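PDB 3KYA: putative phosphatase, which probably acts as a phosphatase, though this activity remains putative, and binds zinc ions. Local coordinates for residues K151-I156 and L166-N171; R143-P148 and R189-N194. One frame throughout, in Å; residues are numbered along the deposited sequence. Where two conformers were deposited one is given.

Overall arrangement
The contacts share one antiparallel sheet, with centres 12 Å apart: contact 1 lies within it and contact 2 joins its edge to the next. Contact 1 is the hairpin of strands 153-159 and 161-168; contact 2 packs edge strand 141-147, beside that hairpin, against strand 188-193 of the following sheet. The join between them is backbone pairing: Tyr-155 N lies 2.8 Å from Ala-145 O, and His-153 O lies 3.0 Å from Asp-147 N. Zinc sits at contact 1 on His-153 and Asp-168; the nearest side-chain atom of Asp-147 in contact 2 is about 9 Å from that same zinc. Six successive antiparallel sheets, the last including strand 105-110, are consistent with a six-bladed beta-propeller.

Contact 1 of 2, residues K151-I156 and L166-N171; sequences KDHLYI and LIDLKN. With ZN (zinc ion), chain X; EDO (1,2-ethanediol), chain H.
His-153 NE2 and Asp-168 OD2 bind one zinc ion across the hairpin, the imidazole nitrogen at 2.1 Å from zinc. Asp-168 OD2 stands 2.0 Å from the metal, and four waters complete a shell of six. His-153 NE2 and Asp-168 OD2 approach to 3.1 Å without a hydrogen bond, since both are given to zinc; ring and carboxylate planes are 77° apart. With CG anti to the backbone N (chi1 -167°), Asp-168 lies alongside the imidazole and points the same way. Its other oxygen, Asp-168 OD1, accepts from zinc-bound water 1 and, at 3.1 Å, from Lys-170 N, which closes an Asx turn; Asn-171 N adds a weak bond to OD1. Leu-166 covers two rings, CD2 over the centre of the His-153 face and CD1 over the Tyr-155 face, 4.2 Å from that ring's centroid. Three backbone bonds cross the hairpin: Leu-154 N to Ile-167 O at 3.0 Å, Ile-167 N to Leu-154 O at 2.7 Å, and Leu-169 N to Asp-152 O at 2.8 Å; on their other side His-153 and Tyr-155 pair with Asp-147 and Ala-145. The arrangement is an antiparallel beta hairpin carrying a two-residue, otherwise water-ligated zinc site on a non-hydrogen-bonded pair.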
ATOM      1  N   LYS A 151     -31.563  -5.345   9.112  1.00 15.18           N
ATOM      2  CA  LYS A 151     -30.331  -6.027   8.710  1.00 15.49           C
ATOM      3  C   LYS A 151     -30.140  -7.427   9.335  1.00 14.91           C
ATOM      4  O   LYS A 151     -29.152  -8.088   9.055  1.00 14.71           O
ATOM      5  CB  LYS A 151     -29.085  -5.119   8.875  1.00 16.84           C
ATOM      6  CG  LYS A 151     -29.022  -4.048   7.774  1.00 19.06           C
ATOM      7  CD  LYS A 151     -27.670  -3.351   7.683  1.00 22.95           C
ATOM      8  CE  LYS A 151     -27.388  -2.524   8.880  1.00 24.94           C
ATOM      9  NZ  LYS A 151     -26.107  -1.776   8.726  1.00 23.72           N
ATOM     10  N   ASP A 152     -31.087  -7.870  10.167  1.00 13.79           N
ATOM     11  CA  ASP A 152     -31.117  -9.251  10.634  1.00 13.63           C
ATOM     12  C   ASP A 152     -31.607 -10.154   9.480  1.00 13.01           C
ATOM     13  O   ASP A 152     -31.416 -11.379   9.524  1.00 13.08           O
ATOM     14  CB  ASP A 152     -32.065  -9.443  11.825  1.00 13.98           C
ATOM     15  CG  ASP A 152     -31.602  -8.738  13.090  1.00 14.73           C
ATOM     16  OD1 ASP A 152     -30.401  -8.453  13.223  1.00 18.77           O
ATOM     17  OD2 ASP A 152     -32.453  -8.526  13.990  1.00 17.89           O
ATOM     18  N   HIS A 153     -32.259  -9.565   8.475  1.00 11.75           N
ATOM     19  CA  HIS A 153     -32.782 -10.330   7.350  1.00 11.48           C
ATOM     20  C   HIS A 153     -31.904 -10.192   6.123  1.00 11.61           C
ATOM     21  O   HIS A 153     -31.882  -9.133   5.489  1.00 11.46           O
ATOM     22  CB  HIS A 153     -34.223  -9.941   7.018  1.00 10.98           C
ATOM     23  CG  HIS A 153     -35.219 -10.394   8.041  1.00 11.79           C
ATOM     24  ND1 HIS A 153     -36.540  -9.991   8.026  1.00 12.14           N
ATOM     25  CD2 HIS A 153     -35.078 -11.179   9.138  1.00 13.38           C
ATOM     26  CE1 HIS A 153     -37.175 -10.544   9.042  1.00 12.90           C
ATOM     27  NE2 HIS A 153     -36.309 -11.263   9.736  1.00 10.49           N
ATOM     28  N   LEU A 154     -31.165 -11.265   5.832  1.00 11.50           N
ATOM     29  CA  LEU A 154     -30.256 -11.337   4.695  1.00 11.63           C
ATOM     30  C   LEU A 154     -30.848 -12.275   3.641  1.00 11.94           C
ATOM     31  O   LEU A 154     -30.998 -13.491   3.880  1.00 12.58           O
ATOM     32  CB  LEU A 154     -28.883 -11.836   5.147  1.00 10.96           C
ATOM     33  CG  LEU A 154     -27.824 -11.966   4.057  1.00 11.44           C
ATOM     34  CD1 LEU A 154     -27.584 -10.608   3.349  1.00  9.91           C
ATOM     35  CD2 LEU A 154     -26.527 -12.518   4.653  1.00 13.34           C
ATOM     36  N   TYR A 155     -31.218 -11.714   2.495  1.00 12.06           N
ATOM     37  CA  TYR A 155     -31.810 -12.496   1.407  1.00 11.64           C
ATOM     38  C   TYR A 155     -30.733 -12.961   0.432  1.00 12.19           C
ATOM     39  O   TYR A 155     -29.697 -12.286   0.224  1.00 12.14           O
ATOM     40  CB  TYR A 155     -32.891 -11.691   0.663  1.00 11.49           C
ATOM     41  CG  TYR A 155     -34.159 -11.403   1.457  1.00 11.55           C
ATOM     42  CD1 TYR A 155     -35.142 -12.380   1.631  1.00 11.23           C
ATOM     43  CD2 TYR A 155     -34.384 -10.146   2.029  1.00 13.01           C
ATOM     44  CE1 TYR A 155     -36.301 -12.121   2.367  1.00 11.97           C
ATOM     45  CE2 TYR A 155     -35.552  -9.876   2.768  1.00 12.02           C
ATOM     46  CZ  TYR A 155     -36.512 -10.870   2.914  1.00 10.45           C
ATOM     47  OH  TYR A 155     -37.670 -10.626   3.642  1.00 12.74           O
ATOM     48  N   ILE A 156     -30.979 -14.120  -0.162  1.00 11.81           N
ATOM     49  CA  ILE A 156     -30.096 -14.685  -1.168  1.00 11.57           C
ATOM     50  C   ILE A 156     -30.929 -15.185  -2.348  1.00 12.00           C
ATOM     51  O   ILE A 156     -31.933 -15.887  -2.164  1.00 11.33           O
ATOM     52  CB  ILE A 156     -29.190 -15.811  -0.584  1.00 11.36           C
ATOM     53  CG1 ILE A 156     -28.215 -16.339  -1.652  1.00 11.72           C
ATOM     54  CG2 ILE A 156     -30.030 -16.947   0.060  1.00 11.14           C
ATOM     55  CD1 ILE A 156     -27.088 -17.216  -1.091  1.00  9.73           C
ATOM     56  N   LEU A 166     -34.301 -16.652   2.879  1.00 11.86           N
ATOM     57  CA  LEU A 166     -34.052 -15.728   3.963  1.00 11.38           C
ATOM     58  C   LEU A 166     -33.084 -16.369   4.950  1.00 11.62           C
ATOM     59  O   LEU A 166     -33.389 -17.417   5.537  1.00 10.77           O
ATOM     60  CB  LEU A 166     -35.351 -15.397   4.704  1.00 11.54           C
ATOM     61  CG  LEU A 166     -35.193 -14.573   5.983  1.00 10.23           C
ATOM     62  CD1 LEU A 166     -34.500 -13.226   5.729  1.00 11.79           C
ATOM     63  CD2 LEU A 166     -36.558 -14.368   6.646  1.00 12.20           C
ATOM     64  N   ILE A 167     -31.933 -15.720   5.119  1.00 11.75           N
ATOM     65  CA  ILE A 167     -30.932 -16.084   6.119  1.00 12.04           C
ATOM     66  C   ILE A 167     -31.254 -15.134   7.289  1.00 12.00           C
ATOM     67  O   ILE A 167     -30.923 -13.940   7.228  1.00 11.59           O
ATOM     68  CB  ILE A 167     -29.493 -15.866   5.579  1.00 11.86           C
ATOM     69  CG1 ILE A 167     -29.263 -16.682   4.292  1.00 11.78           C
ATOM     70  CG2 ILE A 167     -28.441 -16.158   6.657  1.00 12.00           C
ATOM     71  CD1 ILE A 167     -28.069 -16.162   3.394  1.00 10.19           C
ATOM     72  N   ASP A 168     -31.929 -15.644   8.329  1.00 11.89           N
ATOM     73  CA  ASP A 168     -32.366 -14.809   9.461  1.00 12.23           C
ATOM     74  C   ASP A 168     -31.291 -14.881  10.537  1.00 12.28           C
ATOM     75  O   ASP A 168     -31.149 -15.874  11.243  1.00 11.59           O
ATOM     76  CB  ASP A 168     -33.752 -15.238   9.981  1.00 11.97           C
ATOM     77  CG  ASP A 168     -34.376 -14.218  10.939  1.00 13.02           C
ATOM     78  OD1 ASP A 168     -33.628 -13.607  11.727  1.00 12.74           O
ATOM     79  OD2 ASP A 168     -35.627 -14.036  10.921  1.00 13.22           O
ATOM     80  N   LEU A 169     -30.507 -13.812  10.623  1.00 12.49           N
ATOM     81  CA  LEU A 169     -29.348 -13.752  11.510  1.00 13.20           C
ATOM     82  C   LEU A 169     -29.720 -13.679  12.987  1.00 14.41           C
ATOM     83  O   LEU A 169     -28.901 -14.002  13.852  1.00 14.85           O
ATOM     84  CB  LEU A 169     -28.483 -12.545  11.122  1.00 13.48           C
ATOM     85  CG  LEU A 169     -27.989 -12.562   9.672  1.00 14.04           C
ATOM     86  CD1 LEU A 169     -27.314 -11.240   9.274  1.00 14.98           C
ATOM     87  CD2 LEU A 169     -27.053 -13.759   9.437  1.00 14.66           C
ATOM     88  N   LYS A 170     -30.940 -13.243  13.285  1.00 14.86           N
ATOM     89  CA  LYS A 170     -31.391 -13.137  14.672  1.00 15.70           C
ATOM     90  C   LYS A 170     -31.794 -14.495  15.238  1.00 15.58           C
ATOM     91  O   LYS A 170     -31.323 -14.872  16.317  1.00 16.66           O
ATOM     92  CB  LYS A 170     -32.567 -12.155  14.814  1.00 16.07           C
ATOM     93  CG  LYS A 170     -33.070 -11.967  16.265  1.00 18.01           C
ATOM     94  CD  LYS A 170     -34.374 -11.167  16.290  1.00 21.33           C
ATOM     95  CE  LYS A 170     -34.896 -10.963  17.697  1.00 25.00           C
ATOM     96  NZ  LYS A 170     -35.258 -12.232  18.396  1.00 28.22           N
ATOM     97  N   ASN A 171     -32.666 -15.220  14.537  1.00 15.10           N
ATOM     98  CA  ASN A 171     -33.098 -16.531  15.055  0.50 14.91           C
ATOM     99  C   ASN A 171     -32.246 -17.686  14.512  1.00 14.51           C
ATOM    100  O   ASN A 171     -32.462 -18.834  14.888  1.00 13.96           O
ATOM    101  CB  ASN A 171     -34.614 -16.782  14.881  0.50 15.13           C
ATOM    102  CG  ASN A 171     -35.036 -16.969  13.439  0.50 14.85           C
ATOM    103  OD1 ASN A 171     -36.207 -17.251  13.160  0.50 15.11           O
ATOM    104  ND2 ASN A 171     -34.105 -16.817  12.525  0.50 14.75           N
TER
HETATM  105 ZN    ZN X 519     -36.833 -12.459  11.406  1.00 24.77          ZN
HETATM  106  C1  EDO H   7     -32.465  -0.383   9.869  1.00 40.04           C
HETATM  107  O1  EDO H   7     -32.418   0.128  11.208  1.00 38.56           O
HETATM  108  C2  EDO H   7     -31.520  -1.574   9.689  1.00 40.03           C
HETATM  109  O2  EDO H   7     -31.821  -2.635  10.617  1.00 38.76           O
HETATM  110  O   HOH W   1     -35.592 -11.931  12.704  1.00 13.01           O
HETATM  111  O   HOH W   2     -38.133 -10.915  12.223  1.00 15.66           O
HETATM  112  O   HOH W   3     -38.246 -13.370  10.552  1.00 24.77           O
HETATM  113  O   HOH W   4     -37.956 -13.814  12.878  1.00 17.88           O

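Contact 2 of 2, residues R143-P148 and R189-N194; sequences RLAFDP and RSIAFN
Phe-193 turns its ring to Pro-148 through chi1 of -64°, which sets CG anti to the carbonyl carbon, and chi2 of 89°. Pro-148 CD then sits over the centre of the ring face, 3.5 Å from the Phe-193 centroid and only 14° off the ring normal, a CH-pi contact. Pro-148 CG reaches the same face, 3.7 Å from Phe-193 CD1. Obliquely to the ring lies Phe-146 O, 3.2 Å from Phe-193 CE1, while Ala-145 CB comes to the ring edge. That methyl also meets the branch methyl of the neighbouring Ile-191, CB to CG2 at 3.7 Å. Replacing Phe-193 by an alanine would probably leave Pro-148 CD without the ring face it covers and open a gap beside Ala-145. At the other end, Arg-143 CG lies 3.5 Å from Arg-189 O, where Arg-189 and Ser-190 form a classic beta bulge opposite Ala-210. The two guanidiniums come within 4.4 Å, NH2 of Arg-143 to NH2 of Arg-189, but Asp-212 and Glu-312 form salt bridges to Arg-189 NH1; hydrogen bonds to Asn-141 and Gln-314 hold Arg-143. With no hydrogen bond crossing between the segments, the edge strands of two successive sheets are joined by apolar and CH-pi contacts, while the like charges at the arginine end are probably made tolerable by the acids on Arg-189.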
ATOM      1  N   ARG A 143     -26.409 -14.174  -5.167  1.00 12.64           N
ATOM      2  CA  ARG A 143     -26.188 -12.788  -4.766  1.00 12.70           C
ATOM      3  C   ARG A 143     -26.921 -12.519  -3.454  1.00 12.61           C
ATOM      4  O   ARG A 143     -27.983 -13.082  -3.187  1.00 12.60           O
ATOM      5  CB  ARG A 143     -26.670 -11.807  -5.831  1.00 13.13           C
ATOM      6  CG  ARG A 143     -25.899 -11.887  -7.145  1.00 12.66           C
ATOM      7  CD  ARG A 143     -24.444 -11.442  -6.980  1.00 14.05           C
ATOM      8  NE  ARG A 143     -23.779 -11.338  -8.273  1.00 14.44           N
ATOM      9  CZ  ARG A 143     -23.309 -12.365  -8.979  1.00 14.36           C
ATOM     10  NH1 ARG A 143     -23.413 -13.614  -8.539  1.00 15.44           N
ATOM     11  NH2 ARG A 143     -22.722 -12.135 -10.141  1.00 14.58           N
ATOM     12  N   LEU A 144     -26.358 -11.625  -2.662  1.00 11.90           N
ATOM     13  CA  LEU A 144     -26.878 -11.295  -1.345  1.00 11.42           C
ATOM     14  C   LEU A 144     -27.435  -9.878  -1.235  1.00 12.19           C
ATOM     15  O   LEU A 144     -26.947  -8.956  -1.894  1.00 12.85           O
ATOM     16  CB  LEU A 144     -25.745 -11.456  -0.322  1.00 11.28           C
ATOM     17  CG  LEU A 144     -25.157 -12.847  -0.079  1.00 11.82           C
ATOM     18  CD1 LEU A 144     -23.913 -12.749   0.834  1.00 10.14           C
ATOM     19  CD2 LEU A 144     -26.189 -13.819   0.525  1.00 10.94           C
ATOM     20  N   ALA A 145     -28.446  -9.694  -0.378  1.00 11.92           N
ATOM     21  CA  ALA A 145     -28.996  -8.355  -0.111  1.00 11.55           C
ATOM     22  C   ALA A 145     -29.736  -8.287   1.215  1.00 11.88           C
ATOM     23  O   ALA A 145     -30.578  -9.143   1.497  1.00 11.04           O
ATOM     24  CB  ALA A 145     -29.934  -7.898  -1.259  1.00 12.13           C
ATOM     25  N   PHE A 146     -29.393  -7.305   2.043  1.00 12.06           N
ATOM     26  CA  PHE A 146     -30.114  -7.073   3.294  1.00 11.97           C
ATOM     27  C   PHE A 146     -31.447  -6.366   3.071  1.00 12.27           C
ATOM     28  O   PHE A 146     -31.569  -5.534   2.179  1.00 12.41           O
ATOM     29  CB  PHE A 146     -29.370  -6.112   4.238  1.00 12.44           C
ATOM     30  CG  PHE A 146     -28.111  -6.658   4.857  1.00 12.41           C
ATOM     31  CD1 PHE A 146     -28.166  -7.698   5.773  1.00 12.91           C
ATOM     32  CD2 PHE A 146     -26.880  -6.081   4.574  1.00 13.45           C
ATOM     33  CE1 PHE A 146     -27.005  -8.179   6.374  1.00 14.35           C
ATOM     34  CE2 PHE A 146     -25.719  -6.567   5.163  1.00 14.08           C
ATOM     35  CZ  PHE A 146     -25.783  -7.609   6.056  1.00 14.71           C
ATOM     36  N   ASP A 147     -32.427  -6.647   3.933  1.00 11.79           N
ATOM     37  CA  ASP A 147     -33.641  -5.848   3.976  1.00 12.09           C
ATOM     38  C   ASP A 147     -33.192  -4.490   4.557  1.00 12.37           C
ATOM     39  O   ASP A 147     -32.701  -4.452   5.681  1.00 12.72           O
ATOM     40  CB  ASP A 147     -34.679  -6.515   4.876  1.00 11.72           C
ATOM     41  CG  ASP A 147     -35.991  -5.731   4.986  1.00 11.38           C
ATOM     42  OD1 ASP A 147     -36.027  -4.526   4.678  1.00 10.94           O
ATOM     43  OD2 ASP A 147     -37.007  -6.338   5.428  1.00 13.06           O
ATOM     44  N   PRO A 148     -33.330  -3.380   3.792  1.00 12.73           N
ATOM     45  CA  PRO A 148     -32.874  -2.087   4.337  1.00 12.64           C
ATOM     46  C   PRO A 148     -33.534  -1.690   5.655  1.00 13.16           C
ATOM     47  O   PRO A 148     -32.950  -0.910   6.397  1.00 13.26           O
ATOM     48  CB  PRO A 148     -33.214  -1.082   3.219  1.00 13.19           C
ATOM     49  CG  PRO A 148     -33.321  -1.903   1.973  1.00 12.72           C
ATOM     50  CD  PRO A 148     -33.857  -3.237   2.421  1.00 12.27           C
ATOM     51  N   ARG A 189     -31.176 -13.264 -10.767  1.00 13.92           N
ATOM     52  CA  ARG A 189     -29.881 -12.579 -10.828  1.00 13.84           C
ATOM     53  C   ARG A 189     -29.569 -11.495  -9.784  1.00 13.71           C
ATOM     54  O   ARG A 189     -28.399 -11.282  -9.460  1.00 14.29           O
ATOM     55  CB  ARG A 189     -29.736 -11.961 -12.225  1.00 13.54           C
ATOM     56  CG  ARG A 189     -29.796 -12.967 -13.402  1.00 14.12           C
ATOM     57  CD  ARG A 189     -28.715 -14.055 -13.334  1.00 14.63           C
ATOM     58  NE  ARG A 189     -27.368 -13.510 -13.128  1.00 13.01           N
ATOM     59  CZ  ARG A 189     -26.388 -13.422 -14.036  1.00 14.11           C
ATOM     60  NH1 ARG A 189     -26.539 -13.854 -15.282  1.00 14.61           N
ATOM     61  NH2 ARG A 189     -25.210 -12.916 -13.676  1.00 12.73           N
ATOM     62  N   SER A 190     -30.577 -10.803  -9.263  1.00 13.84           N
ATOM     63  CA  SER A 190     -30.306  -9.738  -8.293  1.00 13.58           C
ATOM     64  C   SER A 190     -31.524  -9.304  -7.519  1.00 13.54           C
ATOM     65  O   SER A 190     -32.667  -9.477  -7.958  1.00 12.93           O
ATOM     66  CB  SER A 190     -29.703  -8.489  -8.963  1.00 14.00           C
ATOM     67  OG  SER A 190     -30.625  -7.834  -9.821  1.00 14.39           O
ATOM     68  N   ILE A 191     -31.228  -8.736  -6.356  1.00 12.87           N
ATOM     69  CA  ILE A 191     -32.223  -8.186  -5.457  1.00 13.14           C
ATOM     70  C   ILE A 191     -31.845  -6.746  -5.125  1.00 13.12           C
ATOM     71  O   ILE A 191     -30.690  -6.466  -4.757  1.00 13.35           O
ATOM     72  CB  ILE A 191     -32.316  -8.999  -4.142  1.00 13.35           C
ATOM     73  CG1 ILE A 191     -32.932 -10.373  -4.391  1.00 14.60           C
ATOM     74  CG2 ILE A 191     -33.154  -8.235  -3.106  1.00 12.30           C
ATOM     75  CD1 ILE A 191     -32.865 -11.326  -3.164  1.00 16.38           C
ATOM     76  N   ALA A 192     -32.811  -5.841  -5.273  1.00 12.36           N
ATOM     77  CA  ALA A 192     -32.657  -4.440  -4.896  1.00 12.56           C
ATOM     78  C   ALA A 192     -33.958  -3.990  -4.224  1.00 12.87           C
ATOM     79  O   ALA A 192     -34.936  -4.752  -4.180  1.00 12.63           O
ATOM     80  CB  ALA A 192     -32.316  -3.548  -6.115  1.00 11.96           C
ATOM     81  N   PHE A 193     -33.948  -2.786  -3.663  1.00 13.08           N
ATOM     82  CA  PHE A 193     -35.115  -2.207  -2.984  1.00 13.49           C
ATOM     83  C   PHE A 193     -35.303  -0.751  -3.409  1.00 13.50           C
ATOM     84  O   PHE A 193     -34.316  -0.035  -3.612  1.00 13.96           O
ATOM     85  CB  PHE A 193     -34.959  -2.282  -1.457  1.00 13.45           C
ATOM     86  CG  PHE A 193     -34.901  -3.691  -0.913  1.00 12.62           C
ATOM     87  CD1 PHE A 193     -33.695  -4.358  -0.805  1.00 12.13           C
ATOM     88  CD2 PHE A 193     -36.050  -4.341  -0.483  1.00 13.71           C
ATOM     89  CE1 PHE A 193     -33.636  -5.660  -0.312  1.00 12.21           C
ATOM     90  CE2 PHE A 193     -35.994  -5.648   0.014  1.00 12.43           C
ATOM     91  CZ  PHE A 193     -34.778  -6.304   0.094  1.00 11.81           C
ATOM     92  N   ASN A 194     -36.552  -0.288  -3.529  1.00 13.62           N
ATOM     93  CA  ASN A 194     -36.779   1.114  -3.887  1.00 13.43           C
ATOM     94  C   ASN A 194     -36.414   2.075  -2.758  1.00 13.98           C
ATOM     95  O   ASN A 194     -36.471   1.716  -1.573  1.00 14.06           O
ATOM     96  CB  ASN A 194     -38.248   1.377  -4.271  1.00 13.57           C
ATOM     97  CG  ASN A 194     -39.191   1.275  -3.077  1.00 12.60           C
ATOM     98  OD1 ASN A 194     -39.398   0.200  -2.536  1.00 12.39           O
ATOM     99  ND2 ASN A 194     -39.785   2.397  -2.687  1.00 12.09           N
TER